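PDB 2YY7: L-threonine dehydrogenase from Flavobacterium frigidimaris, which probably oxidises L-threonine at its 3-hydroxyl carbon, using a bound nicotinamide-adenine-dinucleotide as hydride acceptor on a Rossmann-type short-chain dehydrogenase scaffold. Local coordinates for residues A[115-118]-A[119-123]; A[16-19]-A[20-24]; A[61-64]-A[65-68]. All blocks are in the same frame, centred on the assembly; numbering follows the deposited sequence.

Contact 1 (A[115-118]-A[119-123]). With NAD (nicotinamide-adenine-dinucleotide), chain E.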
loop_
_atom_site.group_PDB
_atom_site.type_symbol
_atom_site.label_atom_id
_atom_site.label_comp_id
_atom_site.label_asym_id
_atom_site.label_seq_id
_atom_site.Cartn_x
_atom_site.Cartn_y
_atom_site.Cartn_z
ATOM N N TRP A 115 10.973 5.202 -11.710
ATOM C CA TRP A 115 11.068 4.614 -10.386
ATOM C C TRP A 115 10.664 3.158 -10.560
ATOM O O TRP A 115 9.556 2.863 -10.995
ATOM C CB TRP A 115 10.119 5.309 -9.413
ATOM C CG TRP A 115 10.047 4.602 -8.093
ATOM C CD1 TRP A 115 10.980 4.619 -7.095
ATOM C CD2 TRP A 115 9.022 3.701 -7.669
ATOM N NE1 TRP A 115 10.601 3.780 -6.077
ATOM C CE2 TRP A 115 9.400 3.203 -6.404
ATOM C CE3 TRP A 115 7.819 3.261 -8.240
ATOM C CZ2 TRP A 115 8.616 2.285 -5.696
ATOM C CZ3 TRP A 115 7.039 2.345 -7.534
ATOM C CH2 TRP A 115 7.442 1.870 -6.276
ATOM N N PRO A 116 11.564 2.224 -10.232
ATOM C CA PRO A 116 11.214 0.817 -10.398
ATOM C C PRO A 116 10.495 0.188 -9.217
ATOM O O PRO A 116 10.807 0.465 -8.053
ATOM C CB PRO A 116 12.562 0.170 -10.642
ATOM C CG PRO A 116 13.439 0.928 -9.656
ATOM C CD PRO A 116 12.986 2.374 -9.857
ATOM N N SER A 117 9.515 -0.647 -9.537
ATOM C CA SER A 117 8.776 -1.384 -8.528
ATOM C C SER A 117 9.436 -2.753 -8.591
ATOM O O SER A 117 10.572 -2.873 -9.065
ATOM C CB SER A 117 7.298 -1.496 -8.903
ATOM O OG SER A 117 6.575 -2.210 -7.911
ATOM N N SER A 118 8.729 -3.781 -8.138
ATOM C CA SER A 118 9.274 -5.131 -8.152
ATOM C C SER A 118 8.181 -6.193 -8.129
ATOM O O SER A 118 7.042 -5.921 -7.749
ATOM C CB SER A 118 10.194 -5.325 -6.939
ATOM O OG SER A 118 10.531 -6.684 -6.765
ATOM N N ILE A 119 8.532 -7.406 -8.540
ATOM C CA ILE A 119 7.579 -8.509 -8.517
ATOM C C ILE A 119 7.231 -8.775 -7.052
ATOM O O ILE A 119 6.330 -9.555 -6.747
ATOM C CB ILE A 119 8.180 -9.795 -9.119
ATOM C CG1 ILE A 119 9.542 -10.083 -8.472
ATOM C CG2 ILE A 119 8.286 -9.657 -10.634
ATOM C CD1 ILE A 119 10.116 -11.453 -8.815
ATOM N N ALA A 120 7.960 -8.121 -6.147
ATOM C CA ALA A 120 7.730 -8.277 -4.714
ATOM C C ALA A 120 6.404 -7.652 -4.280
ATOM O O ALA A 120 5.979 -7.832 -3.136
ATOM C CB ALA A 120 8.879 -7.656 -3.925
ATOM N N VAL A 121 5.757 -6.911 -5.183
ATOM C CA VAL A 121 4.470 -6.295 -4.865
ATOM C C VAL A 121 3.366 -7.353 -4.787
ATOM O O VAL A 121 2.280 -7.101 -4.259
ATOM C CB VAL A 121 4.064 -5.224 -5.915
ATOM C CG1 VAL A 121 5.086 -4.099 -5.928
ATOM C CG2 VAL A 121 3.942 -5.850 -7.300
ATOM N N PHE A 122 3.650 -8.541 -5.312
ATOM C CA PHE A 122 2.682 -9.628 -5.290
ATOM C C PHE A 122 2.798 -10.409 -3.982
ATOM O O PHE A 122 3.819 -10.336 -3.300
ATOM C CB PHE A 122 2.905 -10.543 -6.496
ATOM C CG PHE A 122 2.718 -9.845 -7.816
ATOM C CD1 PHE A 122 1.489 -9.276 -8.147
ATOM C CD2 PHE A 122 3.774 -9.727 -8.717
ATOM C CE1 PHE A 122 1.315 -8.601 -9.351
ATOM C CE2 PHE A 122 3.609 -9.050 -9.929
ATOM C CZ PHE A 122 2.377 -8.488 -10.245
ATOM N N GLY A 123 1.746 -11.142 -3.628
ATOM C CA GLY A 123 1.756 -11.899 -2.391
ATOM C C GLY A 123 1.276 -13.331 -2.534
ATOM O O GLY A 123 1.028 -13.798 -3.653
HETATM P PA NAD E . 21.424 -2.073 -4.991
HETATM O O1A NAD E . 22.424 -2.909 -5.712
HETATM O O2A NAD E . 21.211 -2.421 -3.562
HETATM O O5B NAD E . 21.713 -0.533 -5.211
HETATM C C5B NAD E . 21.165 0.442 -4.370
HETATM C C4B NAD E . 22.056 1.660 -4.375
HETATM O O4B NAD E . 21.376 2.695 -3.663
HETATM C C3B NAD E . 23.410 1.391 -3.675
HETATM O O3B NAD E . 24.520 1.767 -4.509
HETATM C C2B NAD E . 23.292 2.197 -2.376
HETATM O O2B NAD E . 24.543 2.685 -1.923
HETATM C C1B NAD E . 22.323 3.314 -2.795
HETATM N N9A NAD E . 21.690 3.979 -1.647
HETATM C C8A NAD E . 21.179 3.355 -0.509
HETATM N N7A NAD E . 20.711 4.307 0.311
HETATM C C5A NAD E . 20.900 5.498 -0.300
HETATM C C6A NAD E . 20.637 6.793 0.117
HETATM N N6A NAD E . 20.169 7.025 1.325
HETATM N N1A NAD E . 20.966 7.839 -0.705
HETATM C C2A NAD E . 21.554 7.619 -1.942
HETATM N N3A NAD E . 21.852 6.338 -2.364
HETATM C C4A NAD E . 21.524 5.301 -1.525
HETATM O O3 NAD E . 19.984 -2.271 -5.674
HETATM P PN NAD E . 19.611 -2.547 -7.229
HETATM O O1N NAD E . 20.417 -1.698 -8.167
HETATM O O2N NAD E . 19.512 -4.026 -7.363
HETATM O O5D NAD E . 18.083 -2.001 -7.270
HETATM C C5D NAD E . 17.794 -0.654 -7.670
HETATM C C4D NAD E . 16.252 -0.467 -7.699
HETATM O O4D NAD E . 15.658 -1.480 -8.491
HETATM C C3D NAD E . 15.591 -0.604 -6.324
HETATM O O3D NAD E . 14.468 0.271 -6.273
HETATM C C2D NAD E . 15.063 -2.019 -6.323
HETATM O O2D NAD E . 14.043 -2.118 -5.358
HETATM C C1D NAD E . 14.629 -2.200 -7.778
HETATM N N1N NAD E . 14.573 -3.641 -8.117
HETATM C C2N NAD E . 15.742 -4.371 -8.207
HETATM C C3N NAD E . 15.680 -5.723 -8.526
HETATM C C7N NAD E . 16.939 -6.516 -8.748
HETATM O O7N NAD E . 16.751 -7.868 -8.984
HETATM N N7N NAD E . 18.163 -5.965 -8.671
HETATM C C4N NAD E . 14.435 -6.347 -8.730
HETATM C C5N NAD E . 13.262 -5.589 -8.661
HETATM C C6N NAD E . 13.331 -4.249 -8.335
#
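Ser-118 sets its OG anti to the backbone N and beside the carbonyl carbon (chi1 168°), which carries the hydroxyl forward along the chain to the start of the 3-10 segment 119-121. Val-121 has one methyl, CG1, beside its own N and the other, CG2, between N and the carbonyl carbon, and both therefore lean back on Ser-118 O. In this turn Val-121 N donates to Ser-118 O at 3.0 Å, with a nearly straight N-H (163°) that reaches the oxygen from well above the carbonyl plane, 50° out of it. Ser-118 OG also accepts from Ala-120 N at 3.0 Å, as in an ST turn, although the position of that nitrogen is less certain. Serine suits this place because its short side chain can curl forward to the Ala-120 N-H while its hydroxyl can still take another partner; a glycerol, probably from the crystallisation liquor, also hydrogen-bonds to this OG. Val-121 CG1 packs 3.1 Å from Ser-117 OG, whose polar partner is the Glu-151 carboxylate, while CG2 lies over the centre of one face of the neighbouring Phe-122 ring. The same stretch also meets the cofactor. Ser-117 O is 3.2 Å from NAD C6N, Ser-118 OG approaches NAD C5N, and Pro-116 CG touches the ribose atom NAD O4D. Pro-116, Ser-117 and Ser-118 thus line the pocket beside the ribose and nicotinamide, with a proline ring, a backbone carbonyl and a hydroxyl. Strand 112-118 runs parallel to 71-74 and 164-174 in the central sheet, and its end faces helix 142-161, whose Tyr-143 and Lys-147 have the YxxxK spacing of short-chain dehydrogenases: Tyr-143 touches Ser-118 and Ala-120, and Lys-147 touches Val-121.

Contact 2 (A[16-19]-A[20-24])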
loop_
_atom_site.group_PDB
_atom_site.type_symbol
_atom_site.label_atom_id
_atom_site.label_comp_id
_atom_site.label_asym_id
_atom_site.label_seq_id
_atom_site.Cartn_x
_atom_site.Cartn_y
_atom_site.Cartn_z
ATOM N N THR A 16 24.767 0.790 -11.966
ATOM C CA THR A 16 26.069 0.676 -12.621
ATOM C C THR A 16 25.918 0.577 -14.139
ATOM O O THR A 16 26.539 1.336 -14.885
ATOM C CB THR A 16 26.842 -0.571 -12.116
ATOM O OG1 THR A 16 27.144 -0.416 -10.723
ATOM C CG2 THR A 16 28.146 -0.745 -12.891
ATOM N N GLU A 17 25.087 -0.361 -14.583
ATOM C CA GLU A 17 24.847 -0.576 -16.007
ATOM C C GLU A 17 23.984 0.515 -16.627
ATOM O O GLU A 17 24.230 0.945 -17.755
ATOM C CB GLU A 17 24.180 -1.935 -16.222
ATOM C CG GLU A 17 25.048 -3.118 -15.836
ATOM C CD GLU A 17 26.321 -3.198 -16.659
ATOM O OE1 GLU A 17 26.221 -3.206 -17.906
ATOM O OE2 GLU A 17 27.417 -3.257 -16.061
ATOM N N LEU A 18 22.974 0.959 -15.883
ATOM C CA LEU A 18 22.062 1.998 -16.345
ATOM C C LEU A 18 22.806 3.292 -16.653
ATOM O O LEU A 18 22.551 3.937 -17.668
ATOM C CB LEU A 18 20.990 2.270 -15.284
ATOM C CG LEU A 18 19.997 3.390 -15.605
ATOM C CD1 LEU A 18 19.146 3.010 -16.812
ATOM C CD2 LEU A 18 19.120 3.637 -14.395
ATOM N N THR A 19 23.725 3.667 -15.768
ATOM C CA THR A 19 24.514 4.881 -15.945
ATOM C C THR A 19 25.393 4.778 -17.194
ATOM O O THR A 19 25.484 5.722 -17.980
ATOM C CB THR A 19 25.418 5.136 -14.715
ATOM O OG1 THR A 19 24.604 5.278 -13.544
ATOM C CG2 THR A 19 26.241 6.411 -14.904
ATOM N N GLN A 20 26.033 3.626 -17.377
ATOM C CA GLN A 20 26.907 3.416 -18.528
ATOM C C GLN A 20 26.139 3.501 -19.840
ATOM O O GLN A 20 26.554 4.197 -20.765
ATOM C CB GLN A 20 27.603 2.053 -18.430
ATOM C CG GLN A 20 28.652 1.810 -19.513
ATOM C CD GLN A 20 29.320 0.446 -19.392
ATOM O OE1 GLN A 20 28.658 -0.592 -19.463
ATOM N NE2 GLN A 20 30.636 0.445 -19.206
ATOM N N LYS A 21 25.014 2.797 -19.914
ATOM C CA LYS A 21 24.195 2.791 -21.121
ATOM C C LYS A 21 23.635 4.176 -21.441
ATOM O O LYS A 21 23.649 4.611 -22.593
ATOM C CB LYS A 21 23.053 1.788 -20.968
ATOM C CG LYS A 21 22.178 1.633 -22.205
ATOM C CD LYS A 21 22.958 1.141 -23.410
ATOM C CE LYS A 21 22.035 0.959 -24.608
ATOM N NZ LYS A 21 22.766 0.514 -25.824
ATOM N N LEU A 22 23.145 4.873 -20.424
ATOM C CA LEU A 22 22.599 6.208 -20.630
ATOM C C LEU A 22 23.679 7.160 -21.149
ATOM O O LEU A 22 23.419 7.992 -22.019
ATOM C CB LEU A 22 22.013 6.732 -19.316
ATOM C CG LEU A 22 20.491 6.856 -19.174
ATOM C CD1 LEU A 22 19.767 5.925 -20.120
ATOM C CD2 LEU A 22 20.112 6.571 -17.724
ATOM N N ARG A 23 24.892 7.036 -20.616
ATOM C CA ARG A 23 25.997 7.891 -21.039
ATOM C C ARG A 23 26.416 7.633 -22.487
ATOM O O ARG A 23 26.880 8.546 -23.173
ATOM C CB ARG A 23 27.192 7.724 -20.090
ATOM C CG ARG A 23 26.987 8.462 -18.767
ATOM C CD ARG A 23 28.095 8.223 -17.762
ATOM N NE ARG A 23 27.957 9.127 -16.622
ATOM C CZ ARG A 23 28.587 8.979 -15.461
ATOM N NH1 ARG A 23 29.409 7.956 -15.267
ATOM N NH2 ARG A 23 28.400 9.866 -14.490
ATOM N N LYS A 24 26.246 6.397 -22.952
ATOM C CA LYS A 24 26.585 6.048 -24.326
ATOM C C LYS A 24 25.551 6.644 -25.277
ATOM O O LYS A 24 25.882 7.080 -26.380
ATOM C CB LYS A 24 26.612 4.528 -24.505
ATOM C CG LYS A 24 27.763 3.835 -23.793
ATOM C CD LYS A 24 27.675 2.314 -23.894
ATOM C CE LYS A 24 27.748 1.818 -25.335
ATOM N NZ LYS A 24 26.502 2.094 -26.108
HETATM O O HOH W 1 29.602 -2.700 -17.561
#
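Thr-19 and Arg-23 run side by side in the same direction, one turn apart on helix 13-26, the helix of the first beta-alpha-beta unit of the Rossmann fold, joining strand 5-8 to strand 31-35. The methyl of Thr-19 lies over one face of the guanidinium, 3.4 Å above its plane and toward the rim, with CG2 3.5 Å from Arg-23 CZ. Thr-19 can do this because CG2 stands anti to the backbone N (OG1 at chi1 -60°), leaving OG1 beside that N to bond Gly-15 O. Threonine thus serves two needs, a hydroxyl for the backbone and a methyl for the flat cation. The arginine chain, extended from CG to NE, carries NH2 to Val-31 O, so that the buried guanidinium is met by a backbone oxygen. A leucine in its place would probably leave Val-31 O without this donor and the Thr-19 methyl without the flat group it rests on. Leu-18 and Leu-22 also lie alongside each other, pointing the same way, with CD1 of Leu-18 3.8 Å from CD2 of Leu-22; branched apolar chains suit this side because it faces Tyr-73 of strand 71-74 and Ile-220 and Ile-224 of helix 216-228. Helical bonds run beneath these pairs: Leu-22 N reaches Leu-18 O at 3.0 Å, while the bond from Gln-20 N to Thr-16 O is weak. On the outer side Glu-17 and Gln-20 also lie side by side, pointing the same way, but their carboxylate and amide planes stand 90° apart. Glu-17 OE2 also bonds Ser-177 OG, and one water joins the pair, donating to Glu-17 OE2 at 2.7 Å and to Gln-20 OE1 at 3.0 Å.

Contact 3 (A[61-64]-A[65-68])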
loop_
_atom_site.group_PDB
_atom_site.type_symbol
_atom_site.label_atom_id
_atom_site.label_comp_id
_atom_site.label_asym_id
_atom_site.label_seq_id
_atom_site.Cartn_x
_atom_site.Cartn_y
_atom_site.Cartn_z
ATOM N N GLU A 61 17.232 18.349 -4.249
ATOM C CA GLU A 61 16.828 19.603 -4.874
ATOM C C GLU A 61 18.067 20.378 -5.330
ATOM O O GLU A 61 18.077 20.963 -6.414
ATOM C CB GLU A 61 16.012 20.444 -3.884
ATOM C CG GLU A 61 15.459 21.736 -4.464
ATOM C CD GLU A 61 14.643 22.534 -3.457
ATOM O OE1 GLU A 61 15.187 22.889 -2.385
ATOM O OE2 GLU A 61 13.456 22.806 -3.740
ATOM N N HIS A 62 19.112 20.373 -4.504
ATOM C CA HIS A 62 20.353 21.076 -4.833
ATOM C C HIS A 62 21.044 20.518 -6.077
ATOM O O HIS A 62 21.574 21.283 -6.889
ATOM C CB HIS A 62 21.331 21.019 -3.653
ATOM C CG HIS A 62 22.686 21.576 -3.966
ATOM N ND1 HIS A 62 22.904 22.914 -4.215
ATOM C CD2 HIS A 62 23.891 20.968 -4.092
ATOM C CE1 HIS A 62 24.184 23.108 -4.482
ATOM N NE2 HIS A 62 24.806 21.943 -4.414
ATOM N N LEU A 63 21.059 19.195 -6.224
ATOM C CA LEU A 63 21.696 18.589 -7.394
ATOM C C LEU A 63 20.868 18.870 -8.643
ATOM O O LEU A 63 21.416 19.066 -9.733
ATOM C CB LEU A 63 21.867 17.076 -7.206
ATOM C CG LEU A 63 22.752 16.642 -6.033
ATOM C CD1 LEU A 63 22.890 15.124 -6.014
ATOM C CD2 LEU A 63 24.119 17.294 -6.158
ATOM N N VAL A 64 19.548 18.882 -8.484
ATOM C CA VAL A 64 18.652 19.161 -9.598
ATOM C C VAL A 64 18.925 20.566 -10.115
ATOM O O VAL A 64 18.930 20.802 -11.322
ATOM C CB VAL A 64 17.166 19.083 -9.172
ATOM C CG1 VAL A 64 16.279 19.718 -10.245
ATOM C CG2 VAL A 64 16.759 17.624 -8.957
ATOM N N GLU A 65 19.157 21.493 -9.190
ATOM C CA GLU A 65 19.417 22.881 -9.548
ATOM C C GLU A 65 20.814 23.120 -10.142
ATOM O O GLU A 65 20.943 23.772 -11.181
ATOM C CB GLU A 65 19.200 23.773 -8.319
ATOM C CG GLU A 65 18.968 25.245 -8.632
ATOM C CD GLU A 65 20.206 25.936 -9.168
ATOM O OE1 GLU A 65 21.249 25.906 -8.476
ATOM O OE2 GLU A 65 20.133 26.514 -10.275
ATOM N N VAL A 66 21.858 22.592 -9.502
ATOM C CA VAL A 66 23.215 22.796 -10.005
ATOM C C VAL A 66 23.551 22.013 -11.270
ATOM O O VAL A 66 24.494 22.363 -11.982
ATOM C CB VAL A 66 24.288 22.489 -8.930
ATOM C CG1 VAL A 66 24.180 23.496 -7.800
ATOM C CG2 VAL A 66 24.140 21.075 -8.412
ATOM N N HIS A 67 22.792 20.956 -11.548
ATOM C CA HIS A 67 23.016 20.171 -12.757
ATOM C C HIS A 67 21.843 20.307 -13.724
ATOM O O HIS A 67 21.755 19.580 -14.713
ATOM C CB HIS A 67 23.262 18.698 -12.410
ATOM C CG HIS A 67 24.623 18.442 -11.836
ATOM N ND1 HIS A 67 25.772 18.520 -12.590
ATOM C CD2 HIS A 67 25.019 18.147 -10.575
ATOM C CE1 HIS A 67 26.820 18.285 -11.819
ATOM N NE2 HIS A 67 26.390 18.056 -10.592
ATOM N N LYS A 68 20.951 21.250 -13.428
ATOM C CA LYS A 68 19.785 21.528 -14.269
ATOM C C LYS A 68 19.155 20.236 -14.786
ATOM O O LYS A 68 19.000 20.043 -15.994
ATOM C CB LYS A 68 20.206 22.408 -15.449
ATOM C CG LYS A 68 20.991 23.654 -15.043
ATOM C CD LYS A 68 20.150 24.611 -14.202
ATOM C CE LYS A 68 20.975 25.816 -13.750
ATOM N NZ LYS A 68 20.165 26.802 -12.979
#
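The imidazole of His-62 carries Val-66 on one face: CG2 stands 4.1 Å above the ring plane, displaced toward the rim, while CG1 comes within 3.3 Å of His-62 CE1. The two side chains cross at a slant, one turn apart, a branched aliphatic against a flat ring on the outer side of helix 57-66. With CG anti to its backbone N (chi1 173°), His-62 swings its ring forward to the valine. The second ring, that of His-67, has Leu-63 O at its edge, near its plane; the same oxygen accepts from His-67 N at 3.0 Å. His-67 NE2 bonds the carboxylate of Glu-50. Here the helix stops in a Schellman motif: His-67 is the first residue to leave helical angles, and Lys-68, the C-prime residue, takes positive phi (41°). Its N makes a weak bond to Glu-65 O, 3.4 Å, and the N of the following residue turns back to Val-64 O. Glu-65 bends at chi2, and its OE2 receives Lys-68 NZ in a 2.7 Å salt bridge, met nearly end-on to the C-O bond, long flexible chains well fitted to an exposed helix end. Leu-63 packs on Val-52 and Val-64 on Ile-110, on the buried side.

In the fold
All three contacts are local and belong to the Rossmann domain, but they sit at different depths. Contact 1 is fully buried at the end of a central strand and alone touches the cofactor, and its chemistry is one of serine hydroxyls and a tight turn. Contact 2, whose centre is about 23 Å from that of contact 1, is amphipathic: leucines toward the sheet and helix 216-228, a buried arginine reaching a backbone carbonyl, and water-linked polar groups outside. Contact 3, about 24 Å from the chain centre, is the most peripheral, with a helix end, an imidazole-valine pair and a surface salt bridge. No two share a helix or strand; contact 2 packs its helix directly on the central sheet, whereas contact 3 packs its helix end on loop residues.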